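Local coordinates for protein gamma-glutamyltranspeptidase (Streptomyces lincolnensis, PDB 6J3A) that is an LmbA-like gamma-glutamyltranspeptidase homologue of the N-terminal nucleophile (Ntn) hydrolase superfamily, whose own reaction and substrate are not established, at residues Met14-His19 / Ala603-Arg608; Val150-Val155 / Gly441-Asn446. All coordinates share one frame; numbering follows the deposited sequence.

Interaction 1: residues Met14-His19 / Ala603-Arg608; sequences MVSSTH and AAANPR
Strands 14-17 and 603-605 run nearly parallel, 15° apart, with axes only 6.6 Å from each other, yet no backbone hydrogen bond joins them: they face one another from two layers, as in the stacked sheets of an Ntn hydrolase. Met14 and Ser16 point across to Ala603 and Ala605, all with short side chains except the methionine. Met14 has CG beside its own backbone N (chi1 -72°) and bends again at chi2, so the chain wraps over the alanine methyl, with SD 3.7 Å and CB 3.8 Å from Ala603 CB. Ser16 OG reaches over to donate to Ala604 O; the modelled 2.5 Å is very short and its exact value doubtful. Its hydroxyl also lies 3.5 Å from Ala605 CB and takes a weak bond from Ala591 N.

At the strand ends a water donates to Ser17 O at 2.9 Å and accepts from Asn606 N. Asn606 then closes an Asx turn: OD1 receives Arg608 N from above the carbonyl plane and Arg608 NH1, at 2.8 Å, within it. Ile533 O and a salt bridge to Glu560 hold the same guanidinium. On the far side of strand 603-605, Ala604 packs on helix 529-534. The interface is thus mostly apolar and tightly spaced, and the buried Ser16 hydroxyl probably supplies its direct polar link through a carbonyl of the opposing strand.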
loop_
_atom_site.group_PDB
_atom_site.type_symbol
_atom_site.label_atom_id
_atom_site.label_comp_id
_atom_site.label_asym_id
_atom_site.label_seq_id
_atom_site.Cartn_x
_atom_site.Cartn_y
_atom_site.Cartn_z
ATOM N N MET A 14 -7.478 -3.770 -9.644
ATOM C CA MET A 14 -6.722 -4.130 -8.435
ATOM C C MET A 14 -5.565 -5.056 -8.772
ATOM O O MET A 14 -5.720 -5.972 -9.587
ATOM C CB MET A 14 -7.625 -4.796 -7.391
ATOM C CG MET A 14 -8.611 -3.866 -6.692
ATOM S SD MET A 14 -7.843 -2.677 -5.577
ATOM C CE MET A 14 -9.225 -1.564 -5.324
ATOM N N VAL A 15 -4.410 -4.802 -8.148
ATOM C CA VAL A 15 -3.224 -5.644 -8.305
ATOM C C VAL A 15 -2.618 -5.987 -6.943
ATOM O O VAL A 15 -2.551 -5.145 -6.059
ATOM C CB VAL A 15 -2.163 -4.969 -9.193
ATOM C CG1 VAL A 15 -0.968 -5.892 -9.377
ATOM C CG2 VAL A 15 -2.745 -4.584 -10.559
ATOM N N SER A 16 -2.169 -7.229 -6.788
ATOM C CA SER A 16 -1.441 -7.639 -5.604
ATOM C C SER A 16 -0.251 -8.526 -5.979
ATOM O O SER A 16 -0.437 -9.628 -6.500
ATOM C CB SER A 16 -2.370 -8.369 -4.644
ATOM O OG SER A 16 -1.737 -8.544 -3.391
ATOM N N SER A 17 0.956 -8.021 -5.701
ATOM C CA SER A 17 2.226 -8.702 -5.951
ATOM C C SER A 17 3.000 -8.928 -4.676
ATOM O O SER A 17 2.629 -8.459 -3.595
ATOM C CB SER A 17 3.128 -7.870 -6.870
ATOM O OG SER A 17 2.706 -7.967 -8.202
ATOM N N THR A 18 4.103 -9.649 -4.848
ATOM C CA THR A 18 5.157 -9.775 -3.847
ATOM C C THR A 18 6.191 -8.644 -3.929
ATOM O O THR A 18 7.186 -8.699 -3.208
ATOM C CB THR A 18 5.895 -11.136 -3.979
ATOM O OG1 THR A 18 6.322 -11.338 -5.334
ATOM C CG2 THR A 18 4.995 -12.274 -3.562
ATOM N N HIS A 19 5.952 -7.638 -4.785
ATOM C CA HIS A 19 6.814 -6.458 -4.934
ATOM C C HIS A 19 6.074 -5.245 -5.508
ATOM O O HIS A 19 5.471 -5.316 -6.586
ATOM C CB HIS A 19 7.998 -6.770 -5.832
ATOM C CG HIS A 19 9.198 -5.918 -5.568
ATOM N ND1 HIS A 19 9.225 -4.565 -5.820
ATOM C CD2 HIS A 19 10.424 -6.238 -5.094
ATOM C CE1 HIS A 19 10.414 -4.084 -5.506
ATOM N NE2 HIS A 19 11.160 -5.078 -5.059
ATOM N N ALA A 603 -8.524 -5.771 -2.885
ATOM C CA ALA A 603 -7.154 -6.289 -2.880
ATOM C C ALA A 603 -6.525 -6.166 -1.520
ATOM O O ALA A 603 -6.797 -5.222 -0.785
ATOM C CB ALA A 603 -6.295 -5.557 -3.885
ATOM N N ALA A 604 -5.680 -7.136 -1.203
ATOM C CA ALA A 604 -4.859 -7.113 -0.007
ATOM C C ALA A 604 -3.473 -7.657 -0.359
ATOM O O ALA A 604 -3.262 -8.186 -1.454
ATOM C CB ALA A 604 -5.500 -7.919 1.108
ATOM N N ALA A 605 -2.530 -7.485 0.562
ATOM C CA ALA A 605 -1.175 -7.989 0.371
ATOM C C ALA A 605 -0.432 -8.154 1.687
ATOM O O ALA A 605 -0.670 -7.435 2.654
ATOM C CB ALA A 605 -0.386 -7.087 -0.567
ATOM N N ASN A 606 0.495 -9.103 1.671
ATOM C CA ASN A 606 1.307 -9.463 2.827
ATOM C C ASN A 606 2.266 -8.347 3.246
ATOM O O ASN A 606 2.951 -7.784 2.392
ATOM C CB ASN A 606 2.106 -10.725 2.510
ATOM C CG ASN A 606 3.230 -10.960 3.491
ATOM O OD1 ASN A 606 2.999 -11.262 4.667
ATOM N ND2 ASN A 606 4.458 -10.796 3.019
ATOM N N PRO A 607 2.322 -8.040 4.561
ATOM C CA PRO A 607 3.241 -7.026 5.056
ATOM C C PRO A 607 4.629 -7.550 5.460
ATOM O O PRO A 607 5.546 -6.751 5.653
ATOM C CB PRO A 607 2.506 -6.495 6.280
ATOM C CG PRO A 607 1.854 -7.710 6.836
ATOM C CD PRO A 607 1.492 -8.573 5.661
ATOM N N ARG A 608 4.771 -8.867 5.581
ATOM C CA ARG A 608 5.990 -9.479 6.086
ATOM C C ARG A 608 7.097 -9.322 5.051
ATOM O O ARG A 608 6.900 -9.673 3.890
ATOM C CB ARG A 608 5.774 -10.963 6.385
ATOM C CG ARG A 608 4.641 -11.282 7.349
ATOM C CD ARG A 608 4.313 -12.762 7.315
ATOM N NE ARG A 608 3.195 -13.113 8.188
ATOM C CZ ARG A 608 1.907 -12.923 7.910
ATOM N NH1 ARG A 608 1.522 -12.363 6.760
ATOM N NH2 ARG A 608 0.986 -13.306 8.791
HETATM O O HOH W 1 2.099 -9.721 -1.078
#

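Interaction 2: residues Val150-Val155 / Gly441-Asn446; sequences VTVETV and GWLQSN
With OG1 beside the backbone N (chi1 -62°), Thr151 swings CG2 anti to that N and presents a methyl to the loop, while Leu443 and Gln444 both set CG between backbone N and carbonyl carbon (chi1 66° and 68°), bringing their side chains up to helix 146-154. The methyl of Thr151 settles against the flat amide of Gln444, 3.7 Å from both CD and NE2, and it also touches Leu443 CD1, 3.8 Å away. Leu443 crosses Val152 at about a right angle, with CD1 3.7 Å from Val152 CG2; Tyr170 of helix 164-170 touches both residues. Just past the helix, Val155 lays CG1 over the loop backbone, 3.7 Å from Gln444 O and 4.1 Å from Gln444 CB.

Leu443 and Gln444 are the two central residues of a type I beta turn running from Trp442 to Ser445, so they project together from its bend. Gln444 is bent at chi2, and its OE1 sits 3.8 Å above the Trp442 ring plane, offset toward the rim, while NE2 donates to His53 O. Trp442 NE1 makes a weak hydrogen bond to Ser445 OG across the same turn.

No hydrogen bond crosses from helix to loop. Thr151 spends its hydroxyl on Asn147 O within its own helix, and the glutamine amide is held by His53, outside both segments, which implies that methyl contacts alone join the two segments directly.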
loop_
_atom_site.group_PDB
_atom_site.type_symbol
_atom_site.label_atom_id
_atom_site.label_comp_id
_atom_site.label_asym_id
_atom_site.label_seq_id
_atom_site.Cartn_x
_atom_site.Cartn_y
_atom_site.Cartn_z
ATOM N N VAL A 150 22.066 -9.665 -0.091
ATOM C CA VAL A 150 22.345 -10.700 0.902
ATOM C C VAL A 150 22.410 -12.068 0.223
ATOM O O VAL A 150 23.232 -12.894 0.613
ATOM C CB VAL A 150 21.323 -10.696 2.066
ATOM C CG1 VAL A 150 21.464 -11.934 2.956
ATOM C CG2 VAL A 150 21.505 -9.447 2.918
ATOM N N THR A 151 21.562 -12.279 -0.790
ATOM C CA THR A 151 21.567 -13.521 -1.580
ATOM C C THR A 151 22.854 -13.654 -2.378
ATOM O O THR A 151 23.521 -14.675 -2.313
ATOM C CB THR A 151 20.378 -13.625 -2.572
ATOM O OG1 THR A 151 19.137 -13.640 -1.861
ATOM C CG2 THR A 151 20.451 -14.911 -3.388
ATOM N N VAL A 152 23.183 -12.625 -3.145
ATOM C CA VAL A 152 24.449 -12.582 -3.878
ATOM C C VAL A 152 25.630 -12.888 -2.944
ATOM O O VAL A 152 26.451 -13.745 -3.263
ATOM C CB VAL A 152 24.645 -11.231 -4.597
ATOM C CG1 VAL A 152 26.057 -11.099 -5.153
ATOM C CG2 VAL A 152 23.643 -11.080 -5.734
ATOM N N GLU A 153 25.696 -12.223 -1.789
ATOM C CA GLU A 153 26.790 -12.469 -0.823
ATOM C C GLU A 153 26.913 -13.945 -0.392
ATOM O O GLU A 153 28.012 -14.405 -0.113
ATOM C CB GLU A 153 26.675 -11.571 0.425
ATOM C CG GLU A 153 26.960 -10.076 0.216
ATOM C CD GLU A 153 28.398 -9.743 -0.144
ATOM O OE1 GLU A 153 29.268 -10.636 -0.098
ATOM O OE2 GLU A 153 28.660 -8.565 -0.477
ATOM N N THR A 154 25.799 -14.677 -0.364
ATOM C CA THR A 154 25.801 -16.118 -0.033
ATOM C C THR A 154 26.576 -17.003 -1.027
ATOM O O THR A 154 27.080 -18.071 -0.660
ATOM C CB THR A 154 24.376 -16.730 0.035
ATOM O OG1 THR A 154 23.740 -16.681 -1.252
ATOM C CG2 THR A 154 23.516 -16.033 1.054
ATOM N N VAL A 155 26.610 -16.565 -2.284
ATOM C CA VAL A 155 27.258 -17.287 -3.380
ATOM C C VAL A 155 28.378 -16.439 -3.959
ATOM O O VAL A 155 28.616 -16.455 -5.168
ATOM C CB VAL A 155 26.252 -17.671 -4.508
ATOM C CG1 VAL A 155 25.309 -18.765 -4.024
ATOM C CG2 VAL A 155 25.473 -16.462 -5.037
ATOM N N GLY A 441 14.941 -19.699 -12.329
ATOM C CA GLY A 441 15.893 -18.867 -13.055
ATOM C C GLY A 441 16.448 -17.776 -12.164
ATOM O O GLY A 441 16.833 -16.715 -12.647
ATOM N N TRP A 442 16.501 -18.063 -10.861
ATOM C CA TRP A 442 17.049 -17.132 -9.883
ATOM C C TRP A 442 18.567 -17.112 -9.932
ATOM O O TRP A 442 19.196 -18.033 -10.470
ATOM C CB TRP A 442 16.542 -17.412 -8.461
ATOM C CG TRP A 442 16.622 -18.821 -7.968
ATOM C CD1 TRP A 442 17.743 -19.559 -7.758
ATOM C CD2 TRP A 442 15.518 -19.644 -7.579
ATOM N NE1 TRP A 442 17.408 -20.799 -7.271
ATOM C CE2 TRP A 442 16.049 -20.879 -7.157
ATOM C CE3 TRP A 442 14.126 -19.456 -7.547
ATOM C CZ2 TRP A 442 15.238 -21.932 -6.718
ATOM C CZ3 TRP A 442 13.316 -20.503 -7.109
ATOM C CH2 TRP A 442 13.874 -21.724 -6.699
ATOM N N LEU A 443 19.147 -16.058 -9.362
ATOM C CA LEU A 443 20.574 -15.756 -9.552
ATOM C C LEU A 443 21.557 -16.690 -8.859
ATOM O O LEU A 443 22.697 -16.785 -9.295
ATOM C CB LEU A 443 20.894 -14.313 -9.131
ATOM C CG LEU A 443 20.766 -13.890 -7.648
ATOM C CD1 LEU A 443 22.001 -14.178 -6.790
ATOM C CD2 LEU A 443 20.449 -12.402 -7.565
ATOM N N GLN A 444 21.116 -17.386 -7.813
ATOM C CA GLN A 444 22.024 -18.053 -6.866
ATOM C C GLN A 444 22.231 -19.537 -7.165
ATOM O O GLN A 444 22.892 -20.234 -6.378
ATOM C CB GLN A 444 21.530 -17.897 -5.412
ATOM C CG GLN A 444 20.242 -18.648 -5.067
ATOM C CD GLN A 444 18.975 -17.797 -5.130
ATOM O OE1 GLN A 444 18.083 -17.972 -4.305
ATOM N NE2 GLN A 444 18.881 -16.888 -6.104
ATOM N N SER A 445 21.661 -20.014 -8.278
ATOM C CA SER A 445 21.643 -21.454 -8.599
ATOM C C SER A 445 22.043 -21.862 -10.033
ATOM O O SER A 445 22.122 -23.054 -10.321
ATOM C CB SER A 445 20.272 -22.028 -8.237
ATOM O OG SER A 445 20.002 -21.857 -6.846
ATOM N N ASN A 446 22.310 -20.898 -10.913
ATOM C CA ASN A 446 23.003 -21.172 -12.175
ATOM C C ASN A 446 23.835 -19.971 -12.597
ATOM O O ASN A 446 23.489 -18.827 -12.297
ATOM C CB ASN A 446 22.024 -21.545 -13.300
ATOM C CG ASN A 446 21.902 -23.049 -13.506
ATOM O OD1 ASN A 446 22.875 -23.732 -13.816
ATOM N ND2 ASN A 446 20.689 -23.566 -13.366
#

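The centres of interactions 1 and 2 lie 24 Å apart, and their nearest atoms about 11 Å, so they do not touch. Along the chain, interaction 2 is nested inside the long loop that interaction 1 closes. Residues 51-53 connect them: Glu51 binds the hydroxyl of Thr18, while Pro52 and His53 bond to Leu443 and Gln444. Thr18 also touches Cys422 and bonds weakly to the backbone N of His423, just past the unmodelled residues 384-420, where the family's nucleophile, freed by self-cleavage, would be expected. Interaction 1 thus probably borders the catalytic centre, while interaction 2 joins a helix to the loop that leaves core strand 433-436.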